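Long-range contact in protein-tyrosine-phosphatase (PDB 2Z72), which probably hydrolyses phosphate esters of tyrosine at a two-zinc centre, as a cold-active phosphatase of the calcineurin-like phosphoesterase family: residues Pro11-Thr15 and Leu180-Glu186. Sequence-based numbering, arbitrary orientation. Where two conformers were deposited one is given.
Sequences PYVIT and LYSADTE. Unlike the reference sequence in segment 180-186: Ser182 (reference Gly).
Ile14 and Thr185 form a single beta bridge where strand 8-14, an outer strand of a small antiparallel sheet, meets the type I turn running into helix 186-192 of the calcineurin-like phosphoesterase fold. The arrangement illustrates how an edge strand uses backbone N-H and C=O groups on its outer side to dock the start of a helix. Glu186 N donates to Val13 O (2.9 Å), and Thr15 N donates to Asp184 O (3.0 Å). Thr185, the N-cap, turns its OG1 back to Ser182 O, which also receives Thr185 N, and the same hydroxyl caps Gly188 N.

The side chain of Tyr12 starts with CB directed toward 180-186; CG, anti to the carbonyl carbon (chi1 -63°), lets CD2 reach Leu180 CB at 3.8 Å. CE2 then meets Leu180 CD1, which makes an off-centre CH-pi contact with the ring, and approaches Tyr181 OH at 3.3 Å. The two rings form an offset edge-to-face pair, the edge of Tyr12 toward the face of Tyr181, planes at 63°. Beyond CZ, the hydroxyl hydrogen-bonds Asp9, whereas that of Tyr181 hydrogen-bonds Asn123. A serine here would probably open a gap beside Leu180, strip Tyr181 of one aromatic neighbour and leave Asp9 without its phenol partner.

At the far end, Glu186, bent at chi2 (67°), hydrogen-bonds Tyr130 through OE1, while OE2 forms a salt bridge with Lys60 and accepts Thr15 OG1 at 2.7 Å on the anti side of the carboxylate.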
loop_
_atom_site.group_PDB
_atom_site.type_symbol
_atom_site.label_atom_id
_atom_site.label_comp_id
_atom_site.label_asym_id
_atom_site.label_seq_id
_atom_site.Cartn_x
_atom_site.Cartn_y
_atom_site.Cartn_z
ATOM N N PRO A 11 -13.664 11.762 -3.151
ATOM C CA PRO A 11 -14.532 11.956 -2.011
ATOM C C PRO A 11 -13.992 11.349 -0.727
ATOM O O PRO A 11 -13.141 10.449 -0.744
ATOM C CB PRO A 11 -15.767 11.171 -2.469
ATOM C CG PRO A 11 -15.241 10.039 -3.300
ATOM C CD PRO A 11 -14.075 10.660 -4.043
ATOM N N TYR A 12 -14.485 11.881 0.385
ATOM C CA TYR A 12 -14.323 11.311 1.710
ATOM C C TYR A 12 -15.690 10.704 2.067
ATOM O O TYR A 12 -16.668 11.423 2.189
ATOM C CB TYR A 12 -13.940 12.397 2.699
ATOM C CG TYR A 12 -12.607 13.046 2.382
ATOM C CD1 TYR A 12 -12.499 14.158 1.553
ATOM C CD2 TYR A 12 -11.413 12.519 2.878
ATOM C CE1 TYR A 12 -11.272 14.743 1.281
ATOM C CE2 TYR A 12 -10.226 13.089 2.596
ATOM C CZ TYR A 12 -10.134 14.183 1.783
ATOM O OH TYR A 12 -8.878 14.711 1.539
ATOM N N VAL A 13 -15.751 9.367 2.177
ATOM C CA VAL A 13 -17.001 8.661 2.326
ATOM C C VAL A 13 -17.147 8.121 3.736
ATOM O O VAL A 13 -16.256 7.489 4.268
ATOM C CB VAL A 13 -17.114 7.512 1.281
ATOM C CG1 VAL A 13 -18.347 6.678 1.541
ATOM C CG2 VAL A 13 -17.095 8.033 -0.136
ATOM N N ILE A 14 -18.303 8.443 4.332
ATOM C CA ILE A 14 -18.692 7.915 5.654
ATOM C C ILE A 14 -19.590 6.735 5.416
ATOM O O ILE A 14 -20.551 6.849 4.647
ATOM C CB ILE A 14 -19.527 9.030 6.369
ATOM C CG1 ILE A 14 -18.726 10.314 6.465
ATOM C CG2 ILE A 14 -20.113 8.499 7.636
ATOM C CD1 ILE A 14 -17.374 10.206 7.054
ATOM N N THR A 15 -19.325 5.602 6.042
ATOM C CA THR A 15 -20.117 4.393 5.905
ATOM C C THR A 15 -20.557 3.887 7.257
ATOM O O THR A 15 -19.753 3.360 8.002
ATOM C CB THR A 15 -19.324 3.299 5.160
ATOM O OG1 THR A 15 -19.121 3.777 3.819
ATOM C CG2 THR A 15 -20.135 2.026 5.071
ATOM N N LEU A 180 -10.417 11.963 8.737
ATOM C CA LEU A 180 -10.912 11.757 7.394
ATOM C C LEU A 180 -10.702 10.335 6.929
ATOM O O LEU A 180 -11.223 9.967 5.880
ATOM C CB LEU A 180 -10.255 12.758 6.437
ATOM C CG LEU A 180 -10.542 14.234 6.685
ATOM C CD1 LEU A 180 -9.790 15.115 5.696
ATOM C CD2 LEU A 180 -12.044 14.500 6.550
ATOM N N TYR A 181 -9.998 9.553 7.711
ATOM C CA TYR A 181 -9.679 8.135 7.404
ATOM C C TYR A 181 -9.914 7.242 8.605
ATOM O O TYR A 181 -9.293 6.184 8.745
ATOM C CB TYR A 181 -8.206 7.989 6.906
ATOM C CG TYR A 181 -8.013 8.825 5.641
ATOM C CD1 TYR A 181 -8.485 8.350 4.421
ATOM C CD2 TYR A 181 -7.450 10.074 5.639
ATOM C CE1 TYR A 181 -8.366 9.094 3.255
ATOM C CE2 TYR A 181 -7.323 10.828 4.523
ATOM C CZ TYR A 181 -7.767 10.344 3.317
ATOM O OH TYR A 181 -7.619 11.095 2.178
ATOM N N SER A 182 -10.810 7.667 9.492
ATOM C CA SER A 182 -11.126 6.908 10.711
ATOM C C SER A 182 -11.991 5.701 10.412
ATOM O O SER A 182 -12.407 5.429 9.273
ATOM C CB SER A 182 -11.777 7.885 11.694
ATOM O OG SER A 182 -13.030 8.268 11.147
ATOM N N ALA A 183 -12.302 4.951 11.478
ATOM C CA ALA A 183 -13.106 3.744 11.322
ATOM C C ALA A 183 -14.528 3.973 10.882
ATOM O O ALA A 183 -15.244 3.020 10.527
ATOM C CB ALA A 183 -13.096 2.981 12.635
ATOM N N ASP A 184 -15.014 5.206 10.892
ATOM C CA ASP A 184 -16.322 5.560 10.416
ATOM C C ASP A 184 -16.349 5.775 8.896
ATOM O O ASP A 184 -17.425 5.960 8.330
ATOM C CB ASP A 184 -16.851 6.868 11.060
ATOM C CG ASP A 184 -15.901 8.021 10.885
ATOM O OD1 ASP A 184 -16.323 9.118 10.479
ATOM O OD2 ASP A 184 -14.687 7.890 11.181
ATOM N N THR A 185 -15.168 5.786 8.287
ATOM C CA THR A 185 -15.048 6.080 6.901
ATOM C C THR A 185 -14.866 4.815 6.071
ATOM O O THR A 185 -14.253 3.823 6.541
ATOM C CB THR A 185 -13.888 7.066 6.574
ATOM O OG1 THR A 185 -12.647 6.417 6.720
ATOM C CG2 THR A 185 -13.995 8.325 7.466
ATOM N N GLU A 186 -15.332 4.820 4.838
ATOM C CA GLU A 186 -15.164 3.704 3.927
ATOM C C GLU A 186 -13.699 3.336 3.742
ATOM O O GLU A 186 -13.301 2.161 3.881
ATOM C CB GLU A 186 -15.795 4.020 2.575
ATOM C CG GLU A 186 -15.776 2.881 1.569
ATOM C CD GLU A 186 -16.646 1.704 1.935
ATOM O OE1 GLU A 186 -16.449 0.609 1.366
ATOM O OE2 GLU A 186 -17.490 1.826 2.840
#